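Local coordinates for cytosol aminopeptidase (Coxiella burnetii, PDB 3IJ3), which probably acts as a manganese-dependent metalloaminopeptidase of the M17 family, removing residues from the N termini of peptides, at residues G83-V88 with V107-A112; L90-Y95 with W99-L104; D118-D123 with E127-A132; K152-L155 with H159-R162; N371-F376 with E466-R471. All coordinates share one frame; numbering follows the deposited sequence. Where two conformers were deposited one is given.

Interaction 1 of 5, residues G83-V88 with V107-A112; sequences GALQRV and VLPPGA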
# COMPACT_ATOMS: atom_id res chain seq x y z
N GLY A 83 59.03 18.15 13.28
CA GLY A 83 57.58 18.26 13.44
C GLY A 83 56.89 18.32 12.10
O GLY A 83 55.66 18.29 12.04
N ALA A 84 57.64 18.42 11.00
CA ALA A 84 57.05 18.37 9.68
C ALA A 84 56.72 16.91 9.43
O ALA A 84 57.16 16.04 10.17
CB ALA A 84 58.03 18.88 8.62
N LEU A 85 55.95 16.63 8.38
CA LEU A 85 55.53 15.26 8.06
C LEU A 85 56.64 14.51 7.30
O LEU A 85 57.11 14.97 6.25
CB LEU A 85 54.21 15.29 7.27
CG LEU A 85 53.36 14.04 7.04
CD1 LEU A 85 52.91 13.43 8.34
CD2 LEU A 85 52.12 14.36 6.19
N GLN A 86 57.03 13.35 7.82
CA GLN A 86 58.08 12.53 7.24
C GLN A 86 57.50 11.50 6.24
O GLN A 86 58.07 11.28 5.16
CB GLN A 86 58.77 11.74 8.37
CG GLN A 86 59.84 10.75 7.94
CD GLN A 86 60.37 9.89 9.10
OE1 GLN A 86 60.52 8.69 8.95
NE2 GLN A 86 60.60 10.50 10.25
N ARG A 87 56.39 10.89 6.61
CA ARG A 87 55.80 9.78 5.84
C ARG A 87 54.43 9.46 6.32
O ARG A 87 54.09 9.75 7.47
CB ARG A 87 56.68 8.52 6.06
CG ARG A 87 56.13 7.15 5.60
CD ARG A 87 57.14 6.00 5.91
NE ARG A 87 58.44 6.33 5.36
CZ ARG A 87 58.85 6.08 4.12
NH1 ARG A 87 58.08 5.42 3.25
NH2 ARG A 87 60.06 6.47 3.74
N VAL A 88 53.62 8.88 5.46
CA VAL A 88 52.30 8.44 5.86
C VAL A 88 52.16 6.95 5.56
O VAL A 88 52.40 6.50 4.43
CB VAL A 88 51.17 9.23 5.17
CG1 VAL A 88 49.78 8.65 5.55
CG2 VAL A 88 51.24 10.72 5.54
N VAL A 107 41.54 11.98 4.37
CA VAL A 107 42.25 11.82 5.63
C VAL A 107 43.66 12.40 5.66
O VAL A 107 44.20 12.67 6.74
CB VAL A 107 42.30 10.32 6.06
CG1 VAL A 107 40.86 9.79 6.29
CG2 VAL A 107 43.04 9.45 5.03
N LEU A 108 44.26 12.63 4.50
CA LEU A 108 45.63 13.15 4.45
C LEU A 108 45.80 14.56 4.94
O LEU A 108 44.96 15.42 4.68
CB LEU A 108 46.21 13.09 3.05
CG LEU A 108 46.72 11.75 2.54
CD1 LEU A 108 47.11 11.86 1.07
CD2 LEU A 108 47.91 11.29 3.38
N PRO A 109 46.90 14.81 5.66
CA PRO A 109 47.19 16.18 6.00
C PRO A 109 47.54 16.93 4.71
O PRO A 109 47.74 16.30 3.66
CB PRO A 109 48.44 16.07 6.88
CG PRO A 109 48.57 14.65 7.29
CD PRO A 109 47.89 13.86 6.21
N PRO A 110 47.63 18.26 4.77
CA PRO A 110 48.02 19.03 3.59
C PRO A 110 49.43 18.67 3.09
O PRO A 110 50.31 18.31 3.90
CB PRO A 110 48.02 20.47 4.10
CG PRO A 110 47.02 20.46 5.19
CD PRO A 110 47.26 19.15 5.89
N GLY A 111 49.65 18.75 1.78
CA GLY A 111 50.99 18.49 1.23
C GLY A 111 51.08 17.90 -0.14
O GLY A 111 50.07 17.64 -0.80
N ALA A 112 52.33 17.71 -0.57
CA ALA A 112 52.70 17.11 -1.85
C ALA A 112 53.22 15.73 -1.53
O ALA A 112 54.25 15.60 -0.86
CB ALA A 112 53.79 17.96 -2.56

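Interaction 2 of 5, residues L90-Y95 with W99-L104; sequences LGVSDY and WDFGGL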
# COMPACT_ATOMS: atom_id res chain seq x y z
N LEU A 90 49.68 3.82 5.12
CA LEU A 90 48.27 3.53 4.81
C LEU A 90 48.00 2.04 5.00
O LEU A 90 48.61 1.19 4.33
CB LEU A 90 47.93 3.92 3.35
CG LEU A 90 46.55 3.52 2.82
CD1 LEU A 90 45.42 4.28 3.54
CD2 LEU A 90 46.49 3.71 1.27
N GLY A 91 47.09 1.70 5.90
CA GLY A 91 46.72 0.30 6.07
C GLY A 91 45.94 -0.14 4.83
O GLY A 91 45.05 0.57 4.38
N VAL A 92 46.30 -1.29 4.26
CA VAL A 92 45.60 -1.81 3.08
C VAL A 92 45.01 -3.22 3.34
O VAL A 92 45.53 -3.98 4.16
CB VAL A 92 46.53 -1.82 1.84
CG1 VAL A 92 46.98 -0.37 1.51
CG2 VAL A 92 47.74 -2.71 2.05
N SER A 93 43.88 -3.51 2.68
CA SER A 93 43.18 -4.82 2.81
C SER A 93 44.08 -5.93 2.28
O SER A 93 44.06 -7.07 2.74
CB SER A 93 41.88 -4.81 2.01
OG SER A 93 41.08 -3.69 2.31
N ASP A 94 44.86 -5.56 1.25
CA ASP A 94 45.84 -6.43 0.59
C ASP A 94 46.75 -5.52 -0.28
O ASP A 94 46.34 -4.41 -0.60
CB ASP A 94 45.13 -7.47 -0.28
CG ASP A 94 46.07 -8.52 -0.83
OD1 ASP A 94 47.15 -8.74 -0.23
OD2 ASP A 94 45.72 -9.13 -1.86
N TYR A 95 47.96 -5.97 -0.65
CA TYR A 95 48.85 -5.14 -1.48
C TYR A 95 48.38 -4.96 -2.94
O TYR A 95 48.93 -4.12 -3.66
CB TYR A 95 50.30 -5.61 -1.38
CG TYR A 95 50.90 -5.40 -0.00
CD1 TYR A 95 51.32 -4.14 0.42
CD2 TYR A 95 51.05 -6.47 0.89
CE1 TYR A 95 51.89 -3.95 1.72
CE2 TYR A 95 51.60 -6.28 2.17
CZ TYR A 95 52.01 -5.03 2.57
OH TYR A 95 52.55 -4.87 3.83
N TRP A 99 41.75 0.18 -3.97
CA TRP A 99 40.76 1.16 -3.50
C TRP A 99 41.07 1.78 -2.15
O TRP A 99 40.51 2.82 -1.85
CB TRP A 99 39.31 0.61 -3.43
CG TRP A 99 38.53 0.58 -4.71
CD1 TRP A 99 38.00 -0.53 -5.31
CD2 TRP A 99 38.17 1.70 -5.53
NE1 TRP A 99 37.33 -0.17 -6.45
CE2 TRP A 99 37.42 1.19 -6.62
CE3 TRP A 99 38.42 3.08 -5.47
CZ2 TRP A 99 36.91 2.00 -7.63
CZ3 TRP A 99 37.90 3.90 -6.48
CH2 TRP A 99 37.15 3.35 -7.55
N ASP A 100 41.92 1.18 -1.31
CA ASP A 100 42.22 1.84 -0.02
C ASP A 100 42.84 3.21 -0.29
O ASP A 100 42.64 4.17 0.49
CB ASP A 100 43.16 1.01 0.85
CG ASP A 100 42.53 -0.31 1.32
OD1 ASP A 100 41.43 -0.27 1.90
OD2 ASP A 100 43.18 -1.37 1.14
N PHE A 101 43.59 3.32 -1.40
CA PHE A 101 44.20 4.59 -1.80
C PHE A 101 43.14 5.64 -2.13
O PHE A 101 43.38 6.83 -2.03
CB PHE A 101 45.17 4.42 -2.97
CG PHE A 101 46.43 3.69 -2.60
CD1 PHE A 101 47.56 4.41 -2.21
CD2 PHE A 101 46.48 2.31 -2.61
CE1 PHE A 101 48.70 3.75 -1.84
CE2 PHE A 101 47.62 1.65 -2.24
CZ PHE A 101 48.74 2.37 -1.86
N GLY A 102 41.95 5.19 -2.53
CA GLY A 102 40.86 6.12 -2.83
C GLY A 102 40.43 6.97 -1.64
O GLY A 102 39.90 8.07 -1.81
N GLY A 103 40.64 6.47 -0.42
CA GLY A 103 40.25 7.24 0.76
C GLY A 103 41.23 8.30 1.22
O GLY A 103 40.93 9.05 2.14
N LEU A 104 42.39 8.41 0.56
CA LEU A 104 43.45 9.31 1.03
C LEU A 104 43.13 10.80 1.09
O LEU A 104 43.46 11.46 2.08
CB LEU A 104 44.75 9.08 0.26
CG LEU A 104 45.50 7.79 0.58
CD1 LEU A 104 46.54 7.54 -0.50
CD2 LEU A 104 46.14 7.86 1.98

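Interaction 3 of 5, residues D118-D123 with E127-A132; sequences DDFEDD and ERALLA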
# COMPACT_ATOMS: atom_id res chain seq x y z
N ASP A 118 58.20 0.59 -5.97
CA ASP A 118 58.69 -0.61 -5.31
C ASP A 118 57.73 -1.21 -4.29
O ASP A 118 57.91 -2.36 -3.90
CB ASP A 118 60.04 -0.34 -4.62
CG ASP A 118 61.16 -0.10 -5.62
OD1 ASP A 118 60.93 -0.26 -6.84
OD2 ASP A 118 62.26 0.24 -5.17
N ASP A 119 56.72 -0.46 -3.87
CA ASP A 119 55.72 -0.96 -2.91
C ASP A 119 54.63 -1.79 -3.56
O ASP A 119 53.77 -2.33 -2.85
CB ASP A 119 55.05 0.21 -2.16
CG ASP A 119 55.97 0.91 -1.19
OD1 ASP A 119 56.94 0.28 -0.72
OD2 ASP A 119 55.72 2.09 -0.88
N PHE A 120 54.64 -1.90 -4.89
CA PHE A 120 53.63 -2.65 -5.64
C PHE A 120 54.21 -3.83 -6.39
O PHE A 120 55.36 -3.80 -6.81
CB PHE A 120 52.91 -1.69 -6.60
CG PHE A 120 52.28 -0.53 -5.88
CD1 PHE A 120 50.96 -0.61 -5.44
CD2 PHE A 120 53.01 0.61 -5.59
CE1 PHE A 120 50.39 0.44 -4.73
CE2 PHE A 120 52.44 1.68 -4.88
CZ PHE A 120 51.13 1.59 -4.46
N GLU A 121 53.40 -4.88 -6.55
CA GLU A 121 53.80 -6.12 -7.24
C GLU A 121 54.09 -5.89 -8.73
O GLU A 121 54.99 -6.50 -9.30
CB GLU A 121 52.67 -7.14 -7.08
CG GLU A 121 52.86 -8.50 -7.81
CD GLU A 121 51.58 -9.35 -7.77
OE1 GLU A 121 50.76 -9.15 -6.85
OE2 GLU A 121 51.39 -10.21 -8.66
N ASP A 122 53.34 -4.96 -9.34
CA ASP A 122 53.43 -4.68 -10.78
C ASP A 122 53.02 -3.21 -11.09
O ASP A 122 52.33 -2.59 -10.28
CB ASP A 122 52.49 -5.68 -11.48
CG ASP A 122 52.56 -5.62 -12.99
OD1 ASP A 122 53.18 -6.54 -13.57
OD2 ASP A 122 52.03 -4.66 -13.59
N ASP A 123 53.44 -2.64 -12.24
CA ASP A 123 53.06 -1.26 -12.59
C ASP A 123 51.55 -1.08 -12.66
O ASP A 123 51.04 0.04 -12.52
CB ASP A 123 53.67 -0.85 -13.94
CG ASP A 123 55.17 -0.58 -13.86
OD1 ASP A 123 55.74 -0.66 -12.76
OD2 ASP A 123 55.76 -0.26 -14.91
N GLU A 127 49.59 1.95 -10.94
CA GLU A 127 48.72 2.84 -11.72
C GLU A 127 47.29 2.90 -11.13
O GLU A 127 46.68 3.97 -11.08
CB GLU A 127 48.75 2.39 -13.17
CG GLU A 127 48.01 3.22 -14.15
CD GLU A 127 48.29 2.75 -15.57
OE1 GLU A 127 49.46 2.85 -16.01
OE2 GLU A 127 47.34 2.29 -16.23
N ARG A 128 46.76 1.76 -10.69
CA ARG A 128 45.43 1.75 -10.05
C ARG A 128 45.40 2.58 -8.77
O ARG A 128 44.41 3.24 -8.47
CB ARG A 128 45.00 0.34 -9.71
CG ARG A 128 44.70 -0.49 -10.87
CD ARG A 128 44.24 -1.86 -10.41
NE ARG A 128 44.14 -2.77 -11.54
CZ ARG A 128 43.77 -4.03 -11.44
NH1 ARG A 128 43.44 -4.55 -10.25
NH2 ARG A 128 43.73 -4.76 -12.53
N ALA A 129 46.47 2.51 -7.98
CA ALA A 129 46.56 3.30 -6.77
C ALA A 129 46.60 4.79 -7.12
O ALA A 129 45.94 5.60 -6.48
CB ALA A 129 47.81 2.89 -5.95
N LEU A 130 47.39 5.17 -8.12
CA LEU A 130 47.44 6.56 -8.55
C LEU A 130 46.05 7.06 -8.97
O LEU A 130 45.62 8.17 -8.62
CB LEU A 130 48.43 6.72 -9.72
CG LEU A 130 49.91 6.49 -9.42
CD1 LEU A 130 50.71 6.30 -10.73
CD2 LEU A 130 50.49 7.62 -8.59
N LEU A 131 45.35 6.26 -9.75
CA LEU A 131 44.00 6.61 -10.21
C LEU A 131 43.00 6.69 -9.04
O LEU A 131 42.25 7.67 -8.92
CB LEU A 131 43.52 5.61 -11.26
CG LEU A 131 42.10 5.82 -11.79
CD1 LEU A 131 41.99 7.18 -12.48
CD2 LEU A 131 41.74 4.66 -12.73
N ALA A 132 43.03 5.71 -8.14
CA ALA A 132 42.13 5.68 -6.97
C ALA A 132 42.28 6.94 -6.17
O ALA A 132 41.28 7.50 -5.70
CB ALA A 132 42.39 4.44 -6.10

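Interaction 4 of 5, residues K152-L155 with H159-R162; sequences KLFL and HRKR. With SO4 (sulfate ion), chain H.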
# COMPACT_ATOMS: atom_id res chain seq x y z
N LYS A 152 47.94 16.58 -2.51
CA LYS A 152 48.14 16.30 -3.94
C LYS A 152 49.16 15.20 -4.09
O LYS A 152 50.03 15.03 -3.23
CB LYS A 152 48.56 17.54 -4.69
CG LYS A 152 47.52 18.66 -4.64
CD LYS A 152 47.92 19.76 -5.61
CE LYS A 152 46.90 20.90 -5.66
NZ LYS A 152 47.29 21.83 -6.78
N LEU A 153 49.05 14.44 -5.18
CA LEU A 153 49.93 13.30 -5.42
C LEU A 153 50.71 13.43 -6.70
O LEU A 153 50.16 13.79 -7.76
CB LEU A 153 49.08 12.02 -5.49
CG LEU A 153 49.75 10.65 -5.48
CD1 LEU A 153 50.47 10.42 -4.12
CD2 LEU A 153 48.68 9.54 -5.70
N PHE A 154 51.99 13.09 -6.63
CA PHE A 154 52.81 13.11 -7.80
C PHE A 154 52.37 12.03 -8.79
O PHE A 154 52.15 10.87 -8.40
CB PHE A 154 54.27 12.91 -7.45
CG PHE A 154 55.16 12.81 -8.65
CD1 PHE A 154 55.27 13.88 -9.51
CD2 PHE A 154 55.86 11.65 -8.92
CE1 PHE A 154 56.08 13.80 -10.64
CE2 PHE A 154 56.67 11.57 -10.05
CZ PHE A 154 56.76 12.64 -10.91
N LEU A 155 52.23 12.40 -10.06
CA LEU A 155 51.87 11.46 -11.12
C LEU A 155 53.06 11.33 -12.10
O LEU A 155 53.30 12.24 -12.89
CB LEU A 155 50.61 11.94 -11.85
CG LEU A 155 50.09 11.10 -13.02
CD1 LEU A 155 49.86 9.67 -12.63
CD2 LEU A 155 48.77 11.73 -13.55
N HIS A 159 53.00 7.07 -16.41
CA HIS A 159 51.61 6.71 -16.18
C HIS A 159 50.66 7.88 -16.32
O HIS A 159 49.45 7.71 -16.18
CB HIS A 159 51.46 6.18 -14.75
CG HIS A 159 52.35 5.02 -14.46
ND1 HIS A 159 52.02 3.73 -14.83
CD2 HIS A 159 53.57 4.95 -13.88
CE1 HIS A 159 53.00 2.92 -14.47
NE2 HIS A 159 53.95 3.63 -13.90
N ARG A 160 51.19 9.04 -16.66
CA ARG A 160 50.41 10.27 -16.69
C ARG A 160 49.24 10.28 -17.66
O ARG A 160 48.12 10.65 -17.28
CB ARG A 160 51.34 11.45 -16.95
CG ARG A 160 50.76 12.83 -16.73
CD ARG A 160 51.94 13.83 -16.73
NE ARG A 160 52.88 13.56 -15.61
CZ ARG A 160 54.13 14.05 -15.53
NH1 ARG A 160 54.61 14.81 -16.50
NH2 ARG A 160 54.91 13.74 -14.48
N LYS A 161 49.49 9.88 -18.91
CA LYS A 161 48.43 9.87 -19.92
C LYS A 161 47.30 8.89 -19.56
O LYS A 161 46.12 9.23 -19.61
CB LYS A 161 48.98 9.52 -21.31
CG LYS A 161 47.92 9.70 -22.44
CD LYS A 161 48.34 9.10 -23.76
CE LYS A 161 47.42 9.53 -24.89
NZ LYS A 161 45.98 9.44 -24.59
N ARG A 162 47.67 7.66 -19.22
CA ARG A 162 46.64 6.66 -18.92
C ARG A 162 45.82 7.05 -17.69
O ARG A 162 44.59 6.92 -17.70
CB ARG A 162 47.29 5.32 -18.67
CG ARG A 162 46.32 4.18 -18.53
CD ARG A 162 45.71 3.76 -19.82
NE ARG A 162 46.73 3.29 -20.77
CZ ARG A 162 46.46 2.57 -21.85
NH1 ARG A 162 47.45 2.19 -22.65
NH2 ARG A 162 45.21 2.20 -22.13
S SO4 H . 49.17 5.38 -22.90
O1 SO4 H . 50.32 5.90 -22.15
O2 SO4 H . 49.24 5.85 -24.29
O3 SO4 H . 49.21 3.93 -22.91
O4 SO4 H . 47.93 5.85 -22.29

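Interaction 5 of 5, residues N371-F376 with E466-R471; sequences NLPALF and EAMALR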
# COMPACT_ATOMS: atom_id res chain seq x y z
N ASN A 371 26.28 -2.70 -6.95
CA ASN A 371 27.68 -2.61 -7.30
C ASN A 371 28.17 -3.67 -8.24
O ASN A 371 29.37 -3.79 -8.46
CB ASN A 371 28.49 -2.59 -5.98
CG ASN A 371 28.04 -1.45 -5.06
OD1 ASN A 371 27.79 -0.32 -5.50
ND2 ASN A 371 27.88 -1.76 -3.79
N LEU A 372 27.25 -4.41 -8.86
CA LEU A 372 27.65 -5.48 -9.78
C LEU A 372 26.87 -5.41 -11.09
O LEU A 372 25.72 -5.85 -11.17
CB LEU A 372 27.48 -6.85 -9.09
CG LEU A 372 27.93 -8.09 -9.83
CD1 LEU A 372 29.38 -7.93 -10.31
CD2 LEU A 372 27.77 -9.35 -8.95
N PRO A 373 27.45 -4.78 -12.11
CA PRO A 373 26.76 -4.68 -13.41
C PRO A 373 26.43 -6.03 -14.02
O PRO A 373 27.23 -6.96 -13.94
CB PRO A 373 27.80 -4.01 -14.30
CG PRO A 373 28.61 -3.17 -13.34
CD PRO A 373 28.66 -3.94 -12.07
N ALA A 374 25.24 -6.13 -14.60
CA ALA A 374 24.80 -7.31 -15.29
C ALA A 374 25.20 -7.24 -16.75
O ALA A 374 24.98 -6.23 -17.42
CB ALA A 374 23.28 -7.44 -15.20
N LEU A 375 25.75 -8.34 -17.24
CA LEU A 375 26.14 -8.49 -18.64
C LEU A 375 25.28 -9.52 -19.31
O LEU A 375 25.10 -10.64 -18.78
CB LEU A 375 27.58 -8.97 -18.76
CG LEU A 375 28.08 -9.48 -20.13
CD1 LEU A 375 28.12 -8.34 -21.22
CD2 LEU A 375 29.46 -10.14 -20.01
N PHE A 376 24.73 -9.16 -20.46
CA PHE A 376 24.05 -10.10 -21.33
C PHE A 376 24.80 -10.06 -22.66
O PHE A 376 25.21 -9.00 -23.13
CB PHE A 376 22.60 -9.72 -21.60
CG PHE A 376 21.71 -9.74 -20.38
CD1 PHE A 376 20.89 -10.84 -20.11
CD2 PHE A 376 21.70 -8.67 -19.49
CE1 PHE A 376 20.06 -10.85 -19.00
CE2 PHE A 376 20.86 -8.68 -18.37
CZ PHE A 376 20.04 -9.74 -18.14
N GLU A 466 28.33 7.32 -10.72
CA GLU A 466 29.53 6.54 -10.76
C GLU A 466 29.67 5.77 -12.04
O GLU A 466 28.66 5.39 -12.68
CB GLU A 466 29.56 5.58 -9.56
CG GLU A 466 30.83 4.80 -9.41
CD GLU A 466 32.05 5.69 -9.24
OE1 GLU A 466 32.52 5.82 -8.10
OE2 GLU A 466 32.53 6.30 -10.25
N ALA A 467 30.93 5.56 -12.44
CA ALA A 467 31.28 4.76 -13.60
C ALA A 467 31.57 3.33 -13.18
O ALA A 467 32.34 3.08 -12.24
CB ALA A 467 32.53 5.35 -14.29
N MET A 468 31.07 2.39 -13.96
CA MET A 468 31.31 1.00 -13.71
C MET A 468 31.36 0.28 -15.03
O MET A 468 30.99 0.83 -16.08
CB MET A 468 30.25 0.45 -12.77
CG MET A 468 28.84 0.73 -13.19
SD MET A 468 27.69 0.72 -11.79
CE MET A 468 28.37 2.10 -10.87
N ALA A 469 31.94 -0.91 -14.99
CA ALA A 469 32.09 -1.79 -16.16
C ALA A 469 33.04 -1.33 -17.27
O ALA A 469 33.54 -2.17 -18.03
CB ALA A 469 30.74 -2.12 -16.80
N LEU A 470 33.31 -0.02 -17.36
CA LEU A 470 34.13 0.53 -18.44
C LEU A 470 35.54 0.10 -18.54
O LEU A 470 36.04 -0.05 -19.66
CB LEU A 470 34.11 2.08 -18.46
CG LEU A 470 32.78 2.73 -18.70
CD1 LEU A 470 33.08 4.17 -19.14
CD2 LEU A 470 32.06 1.97 -19.78
N ARG A 471 36.23 -0.06 -17.41
CA ARG A 471 37.61 -0.51 -17.46
C ARG A 471 37.67 -1.91 -18.05
O ARG A 471 38.52 -2.19 -18.88
CB ARG A 471 38.33 -0.45 -16.11
CG ARG A 471 38.44 0.96 -15.54
CD ARG A 471 39.72 1.14 -14.77
NE ARG A 471 40.85 0.95 -15.68
CZ ARG A 471 41.54 -0.18 -15.81
NH1 ARG A 471 41.26 -1.23 -15.04
NH2 ARG A 471 42.52 -0.25 -16.68

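Interaction 1 of 5, residues G83-V88 with V107-A112
L85 and V88, on the strand 85-91 of the mixed sheet in the N-terminal M17 domain, meet P109 and L108 in the loop that leads into strand 111-114. Both strands belong to that sheet, with strand 38-43 between them, so the contact reaches past a neighbour and is made by side-chain ends alone, without a hydrogen bond. The tighter half is L85 against P109. The leucine CG stands opposite the backbone N (chi1 -167°), which carries the CD2 methyl to the proline ring; CD2 lies 3.7 Å from P109 CG, and the two side chains meet nearly at right angles. S77 of strand 75-79 touches both residues, and F113 lies against L85, V88 and L108, so F113 and S77 pack round this half. On the outer side, Q86 and R87 both face I78 in a classic beta bulge. P110 has its CB directed away from 83-88, and G67 of the second subunit packs on it, while A65 of that subunit packs on P109. The second apolar touch is looser and more slanted: L108 CD2 faces both methyls of V88, 3.9 Å from CG1 and 4.0 Å from CG2 of that valine.

Interaction 2 of 5, residues L90-Y95 with W99-L104
S93 and D100 make the polar part of this contact. The backbone N of S93 donates to D100 OD2 over 2.7 Å in a nearly straight bond (165° at the hydrogen), reaching the oxygen from its syn side but tilted out of the carboxylate plane. Any bond from the S93 hydroxyl to the same carboxylate is weak and doubtful, since the serine was deposited in two conformers. V92 is drawn in alongside: its CA lies 3.1 Å from D100 OD2, and the carboxylate therefore rests against the chain where it leaves the strand.

The apolar part centres on L90. Its CG is opposite the backbone N (chi1 172°), and the forked end spreads over the 99-104 turn. CD2 sits above the middle of the F101 ring, 3.7 Å from the centroid and only 12° off the ring normal, a CH-pi contact. The other branch meets L104 end to end, with L90 CD1 4.0 Å from L104 CD2. V92 CG1 reaches the same ring more distantly and obliquely.

Together these contacts fold the loop after strand 85-91 back over the strand's end. L90 and V92 also bond through their backbones to strand 38-43, whose P42 packs on F101, while A129 and F133 of helix 123-135 cover F101 and L104.

Interaction 3 of 5, residues D118-D123 with E127-A132
F120 and A129 meet where the loop after strand 111-114 turns into helix 123-135 of the N-terminal M17 domain, and a residue in the second turn of that helix supplies the other half of the contact. From CB, which points toward the helix, the F120 side chain leaves with CG opposite its own carbonyl carbon (chi1 -58°), and the ring is carried out to the helix surface. The near part of the ring makes no touch across the contact; its far corner does, with CE1 3.8 Å and CZ 3.9 Å from A129 CB. The methyl comes obliquely onto this corner. A129 is shared: L115 also lies on it, and the F120 ring therefore closes one side of a small apolar cluster.

The polar half is the start of the helix. D122 occupies the N-cap position and accepts from E124 N through OD2. D123 turns its carboxylate outward to a salt bridge with R117, while E127 directs OE1 to H159 of helix 157-178. Between these two acidic residues runs an i to i+4 backbone bond of the first turn: E127 N donates to D123 O over 2.9 Å, with 157° at the hydrogen, and E127 CB lies 3.3 Å from the same oxygen.

Interaction 4 of 5, residues K152-L155 with H159-R162
Three torsions set the R160 side chain against L155: CG opposite the backbone N (chi1 -168°), an extended chi2, then a bend at chi3 (-63°) that folds the guanidinium back toward the strand end. There it grips the L155 carbonyl side-on, two nitrogens on one oxygen. R160 NH2 gives the shorter bond, 2.7 Å to L155 O and in the carbonyl plane; R160 NE gives a longer one, 3.1 Å to the same oxygen, tilted from that plane. The oxygen lies in the guanidinium plane for both, so the pair fixes how the group is rotated. The L155 side chain also reaches toward the helix and lies across the R160 backbone and CG, its CD2 3.9 Å from R160 CG. F154 CE1 comes obliquely to R160 NH2, with ring and guanidinium planes 74° apart.

Farther round the helix, R162 meets a sulfate, probably from the crystallisation liquor, and Q290 also bonds to that ion; R162 bridges to E478 of the C-terminal helix as well. The contact forms a short strand-to-helix connection: the last strand of the N-terminal sheet along the chain, 151-154, ends here, and the carbonyl left at its end is held by a side chain from the first turn of helix 157-178.

Interaction 5 of 5, residues N371-F376 with E466-R471
P373 packs against M468 and A469, and its CG makes every close touch. That one ring carbon lies 3.9 Å from M468 CG and 4.0 Å from M468 CB, with A469 CB a little farther at 4.2 Å, so the proline corner presses obliquely on the root of the methionine and on the alanine methyl beside it. No hydrogen bond crosses between 371-376 and 466-471. The methionine CG sits between the backbone N and the carbonyl carbon (chi1 51°), which places it beside the proline in this conformer, while the chain bends again at chi3 toward its end.

The next shell holds these residues in place through the backbone. M468 N is bonded to H279 and A469 N to D395 OD1, and A469 stands at the N-cap position of the last helix with a positive phi of 68°. P373 is fixed from its own side by backbone bonding to W398 and by I450 lying on its ring. N371 reaches beyond the chain, its N bonding to Y406 OH of the third subunit.

In the catalytic domain, the contact thus sets the lead-in to strand 374-377, which runs between strands 398-399 and 445-454 of the large mixed sheet, against the start of helix 470-481.

From the N terminus, interaction 1 closes the first loop, from strand 85-91 to the approach of strand 111-114, and interaction 2 is nested inside it, using the far end of the same strand. Interaction 3 follows in series at the start of helix 123-135 and touches interaction 2 through F101 packing on F120 and A129. Interaction 4 comes next; it meets interaction 3 at E127 and H159, and interaction 1 where K152 N bonds G111 O. Interactions 1 to 3 lie in the N-terminal domain; interaction 4 joins its last strand to helix 157-178. Interaction 5 stands apart in the catalytic domain, closing a span of 89 residues, its centre 22 Å from those of interactions 2 and 3. None cross.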